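Local atomic coordinates of PA0821 (Pseudomonas aeruginosa, PDB entry 7DRG), a protein that probably acts as the immunity protein (antitoxin) that neutralises a putative VRR-NUC domain effector of the type VI secretion system. Residues B[141-147]-B[213-218]; B[207-211]-B[227-231]. All blocks are in the same frame, centred on the assembly; numbering follows the deposited sequence.

In the fold
Along the chain from the N terminus come first 141-147, entering strand 144-151, then 207-211 after helix 191-204, then 213-218 with the short helix 213-216, and last 227-231 ahead of strand 233-237. The segments alternate, so the two contacts cross: contact 1 closes a loop of 65 residues, rich in helix, and contact 2 one of 15 that contains helix 213-216. Contact 1 seats that helix against the start of strand 144-151; contact 2 fastens the connections on either side of it to each other. They lie about 15 Å apart, centre to centre, yet they touch, L216 CD1 packing 4.1 Å from K228 NZ.

Contact 1 (B[141-147]-B[213-218]); sequences HDLSVLE and ACLLAN
The polar part of this contact rests on N218, whose side-chain amide meets both the backbone N-H and the carbonyl of L143. L143 N donates to N218 OD1 at 3.1 Å, meeting an OD1 lone pair without leaving the plane of the amide carbonyl. In return N218 ND2 gives a proton to L143 O at 2.8 Å, although that oxygen sits 21° out of the amide plane. With both amide atoms engaged, rotation about the last side-chain bond is fixed. Water 1 lies within hydrogen-bonding distance of N218 OD1 and D142 OD1, linking the two, while D142 OD2 forms a salt bridge with K47. The H141 ring lies nearly parallel to the amide plane, 14° apart, with N218 CB over one face.

Apolar contacts follow. V145 spreads its methyls over two alanines four residues apart: CG1, anti to the backbone N (chi1 174°), lies 3.8 Å from A213 CB, and CG2, beside that N, equally far from A217 CB. L143 CD2 reaches A217 CB at 4.1 Å. The small side chains of A213 and A217 are consistent with the close approach of the backbones (V145 CA to C214 CA 5.9 Å).

Water links the far end. Water 2 takes the A213 N-H and touches E147 OE1; OE2 accepts from water 3, which takes the N-H of C214. The carboxylate, also bonded to T43 through OE1, thus faces the N-terminal end of helix 213-216, where the helix dipole would probably favour its negative charge. Overall, a one-turn helix lies on the face of strand 144-151, which pairs antiparallel with 34-46 and 126-131, held by an asparagine that imitates a backbone pairing partner.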
# COMPACT_ATOMS: atom_id res chain seq x y z
N HIS B 141 -9.90 -23.35 26.05
CA HIS B 141 -9.50 -22.00 25.65
C HIS B 141 -8.61 -21.41 26.75
O HIS B 141 -9.02 -20.55 27.53
CB HIS B 141 -10.72 -21.13 25.40
CG HIS B 141 -11.50 -21.50 24.17
ND1 HIS B 141 -12.47 -20.69 23.63
CD2 HIS B 141 -11.43 -22.60 23.38
CE1 HIS B 141 -12.98 -21.28 22.55
NE2 HIS B 141 -12.37 -22.44 22.38
N ASP B 142 -7.36 -21.86 26.78
CA ASP B 142 -6.49 -21.63 27.94
C ASP B 142 -5.39 -20.59 27.72
O ASP B 142 -4.59 -20.37 28.63
CB ASP B 142 -5.85 -22.96 28.39
CG ASP B 142 -4.96 -23.59 27.32
OD1 ASP B 142 -4.87 -23.04 26.20
OD2 ASP B 142 -4.35 -24.64 27.61
N LEU B 143 -5.34 -19.94 26.57
CA LEU B 143 -4.23 -19.06 26.23
C LEU B 143 -4.65 -17.60 26.43
O LEU B 143 -5.62 -17.15 25.81
CB LEU B 143 -3.77 -19.30 24.80
CG LEU B 143 -2.40 -18.71 24.45
CD1 LEU B 143 -1.33 -19.26 25.38
CD2 LEU B 143 -2.09 -19.01 22.99
N SER B 144 -3.93 -16.89 27.29
CA SER B 144 -4.14 -15.48 27.55
C SER B 144 -3.05 -14.65 26.88
O SER B 144 -2.06 -15.17 26.36
CB SER B 144 -4.19 -15.22 29.06
OG SER B 144 -5.27 -15.94 29.65
N VAL B 145 -3.24 -13.33 26.88
CA VAL B 145 -2.35 -12.43 26.14
C VAL B 145 -2.06 -11.19 26.98
O VAL B 145 -2.98 -10.60 27.55
CB VAL B 145 -2.95 -12.01 24.78
CG1 VAL B 145 -2.07 -10.96 24.11
CG2 VAL B 145 -3.15 -13.21 23.87
N LEU B 146 -0.79 -10.80 27.04
CA LEU B 146 -0.39 -9.48 27.51
C LEU B 146 0.27 -8.76 26.34
O LEU B 146 1.21 -9.28 25.75
CB LEU B 146 0.60 -9.58 28.67
CG LEU B 146 1.26 -8.26 29.09
CD1 LEU B 146 0.23 -7.24 29.56
CD2 LEU B 146 2.29 -8.48 30.18
N GLU B 147 -0.21 -7.56 26.04
CA GLU B 147 0.41 -6.71 25.03
C GLU B 147 0.73 -5.36 25.66
O GLU B 147 -0.06 -4.83 26.44
CB GLU B 147 -0.50 -6.47 23.82
CG GLU B 147 -0.76 -7.67 22.96
CD GLU B 147 -1.19 -7.27 21.57
OE1 GLU B 147 -0.43 -7.52 20.62
OE2 GLU B 147 -2.30 -6.69 21.42
N ALA B 213 -3.76 -10.17 18.84
CA ALA B 213 -3.34 -11.41 19.47
C ALA B 213 -4.47 -12.05 20.27
O ALA B 213 -4.61 -13.28 20.28
CB ALA B 213 -2.13 -11.16 20.35
N CYS B 214 -5.28 -11.25 20.96
CA CYS B 214 -6.32 -11.85 21.78
C CYS B 214 -7.41 -12.52 20.95
O CYS B 214 -8.10 -13.41 21.46
CB CYS B 214 -6.92 -10.80 22.72
SG CYS B 214 -7.83 -9.48 21.94
N LEU B 215 -7.58 -12.13 19.68
CA LEU B 215 -8.49 -12.85 18.79
C LEU B 215 -7.85 -14.11 18.23
O LEU B 215 -8.55 -15.09 17.95
CB LEU B 215 -8.94 -11.97 17.63
CG LEU B 215 -9.65 -10.65 17.90
CD1 LEU B 215 -10.22 -10.08 16.60
CD2 LEU B 215 -10.73 -10.82 18.94
N LEU B 216 -6.52 -14.11 18.06
CA LEU B 216 -5.82 -15.27 17.52
C LEU B 216 -5.67 -16.38 18.56
O LEU B 216 -5.68 -17.57 18.21
CB LEU B 216 -4.44 -14.86 17.01
CG LEU B 216 -4.37 -13.86 15.84
CD1 LEU B 216 -2.94 -13.41 15.59
CD2 LEU B 216 -4.97 -14.49 14.59
N ALA B 217 -5.57 -16.00 19.84
CA ALA B 217 -4.97 -16.87 20.86
C ALA B 217 -5.66 -18.22 20.99
O ALA B 217 -4.99 -19.24 21.23
CB ALA B 217 -4.97 -16.14 22.20
N ASN B 218 -6.98 -18.27 20.88
CA ASN B 218 -7.69 -19.52 21.13
C ASN B 218 -8.48 -20.00 19.92
O ASN B 218 -9.44 -20.76 20.06
CB ASN B 218 -8.59 -19.38 22.36
CG ASN B 218 -7.78 -19.19 23.63
OD1 ASN B 218 -7.15 -20.12 24.12
ND2 ASN B 218 -7.77 -17.97 24.15
O HOH W 1 -5.83 -22.41 23.49
O HOH W 2 -1.74 -8.15 18.50
O HOH W 3 -4.60 -8.52 21.62

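Contact 2 (B[207-211]-B[227-231]); sequences GLDVG and IKTVS
K228 reaches across to 207-211 and brings its ammonium within reach of both a carboxylate oxygen and a main-chain carbonyl, roughly a right angle apart as seen from NZ. The salt bridge runs from K228 NZ to D209 OD1 at 2.7 Å; the oxygen is met on its syn side, with the nitrogen 16° out of the carboxylate plane. A second bond goes from K228 NZ to V210 O at 2.6 Å, the donor tilted 26° from the carbonyl plane.

The lysine gets there by a fully extended chain: CG is anti to the backbone N (chi1 177°) and the later torsions stay extended. D209 crosses it at about a right angle, bringing OD1 against NZ and CE. K228 CE is 3.4 Å from D209 OD1, and T229 CG2 adds an apolar neighbour to the same oxygen.

Water 4 accounts for the other carboxylate oxygen: it donates to D209 OD2 and accepts a weak bond from K228 NZ. Y179 OH makes a further weak hydrogen bond with the ammonium, and R41 forms a long, weak ion pair with D209 OD2. The two hydroxyls of 227-231 are satisfied by other groups. T229 OG1 donates to V230 O at 2.8 Å within its own segment and bonds R330 as well, while S231 OG has a weak bond with A180 O and lies 3.8 Å from G207 O.

All six touching residues are buried, and W327 packs on D209, V210 and K228. In such surroundings K228 probably remains protonated, its charge compensated by D209 and by the V210 carbonyl; through both it ties 227-231 to a side chain and to the backbone of 207-211.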
# COMPACT_ATOMS: atom_id res chain seq x y z
N GLY B 207 8.81 -5.79 8.52
CA GLY B 207 9.10 -5.93 9.93
C GLY B 207 7.96 -5.57 10.86
O GLY B 207 8.11 -5.62 12.08
N LEU B 208 6.80 -5.23 10.31
CA LEU B 208 5.66 -4.81 11.10
C LEU B 208 4.83 -6.02 11.51
O LEU B 208 4.47 -6.84 10.66
CB LEU B 208 4.81 -3.85 10.29
CG LEU B 208 3.57 -3.37 11.04
CD1 LEU B 208 3.91 -2.05 11.74
CD2 LEU B 208 2.39 -3.26 10.08
N ASP B 209 4.50 -6.11 12.80
CA ASP B 209 3.51 -7.09 13.22
C ASP B 209 2.11 -6.57 12.94
O ASP B 209 1.84 -5.38 13.05
CB ASP B 209 3.66 -7.40 14.72
CG ASP B 209 2.61 -8.38 15.20
OD1 ASP B 209 2.52 -9.48 14.61
OD2 ASP B 209 1.87 -8.06 16.16
N VAL B 210 1.21 -7.50 12.60
CA VAL B 210 -0.17 -7.18 12.23
C VAL B 210 -1.11 -8.11 12.98
O VAL B 210 -0.79 -9.27 13.24
CB VAL B 210 -0.36 -7.32 10.70
CG1 VAL B 210 -1.82 -7.16 10.30
CG2 VAL B 210 0.50 -6.31 9.97
N GLY B 211 -2.28 -7.59 13.33
CA GLY B 211 -3.36 -8.41 13.85
C GLY B 211 -3.61 -8.18 15.33
O GLY B 211 -3.00 -7.31 15.97
N ILE B 227 4.84 -20.89 16.05
CA ILE B 227 4.87 -19.45 16.28
C ILE B 227 4.29 -18.71 15.09
O ILE B 227 4.31 -19.19 13.95
CB ILE B 227 6.29 -18.92 16.57
CG1 ILE B 227 7.23 -19.18 15.38
CG2 ILE B 227 6.84 -19.51 17.86
CD1 ILE B 227 8.58 -18.53 15.54
N LYS B 228 3.77 -17.51 15.37
CA LYS B 228 3.20 -16.67 14.32
C LYS B 228 4.27 -15.99 13.49
O LYS B 228 4.21 -15.98 12.26
CB LYS B 228 2.28 -15.63 14.96
CG LYS B 228 1.68 -14.63 13.98
CD LYS B 228 1.17 -13.43 14.76
CE LYS B 228 0.73 -12.30 13.85
NZ LYS B 228 0.37 -11.10 14.66
N THR B 229 5.26 -15.40 14.16
CA THR B 229 6.21 -14.55 13.45
C THR B 229 7.44 -14.34 14.32
O THR B 229 7.39 -14.47 15.54
CB THR B 229 5.59 -13.19 13.10
OG1 THR B 229 6.51 -12.43 12.32
CG2 THR B 229 5.27 -12.41 14.38
N VAL B 230 8.53 -14.01 13.65
CA VAL B 230 9.68 -13.42 14.31
C VAL B 230 9.56 -11.90 14.21
O VAL B 230 8.83 -11.36 13.37
CB VAL B 230 11.01 -13.91 13.69
CG1 VAL B 230 10.99 -15.43 13.55
CG2 VAL B 230 11.25 -13.25 12.33
N SER B 231 10.26 -11.20 15.09
CA SER B 231 10.38 -9.75 14.98
C SER B 231 11.68 -9.36 15.66
O SER B 231 12.60 -10.18 15.77
CB SER B 231 9.15 -9.04 15.58
OG SER B 231 9.12 -7.68 15.15
O HOH W 4 0.02 -9.73 17.20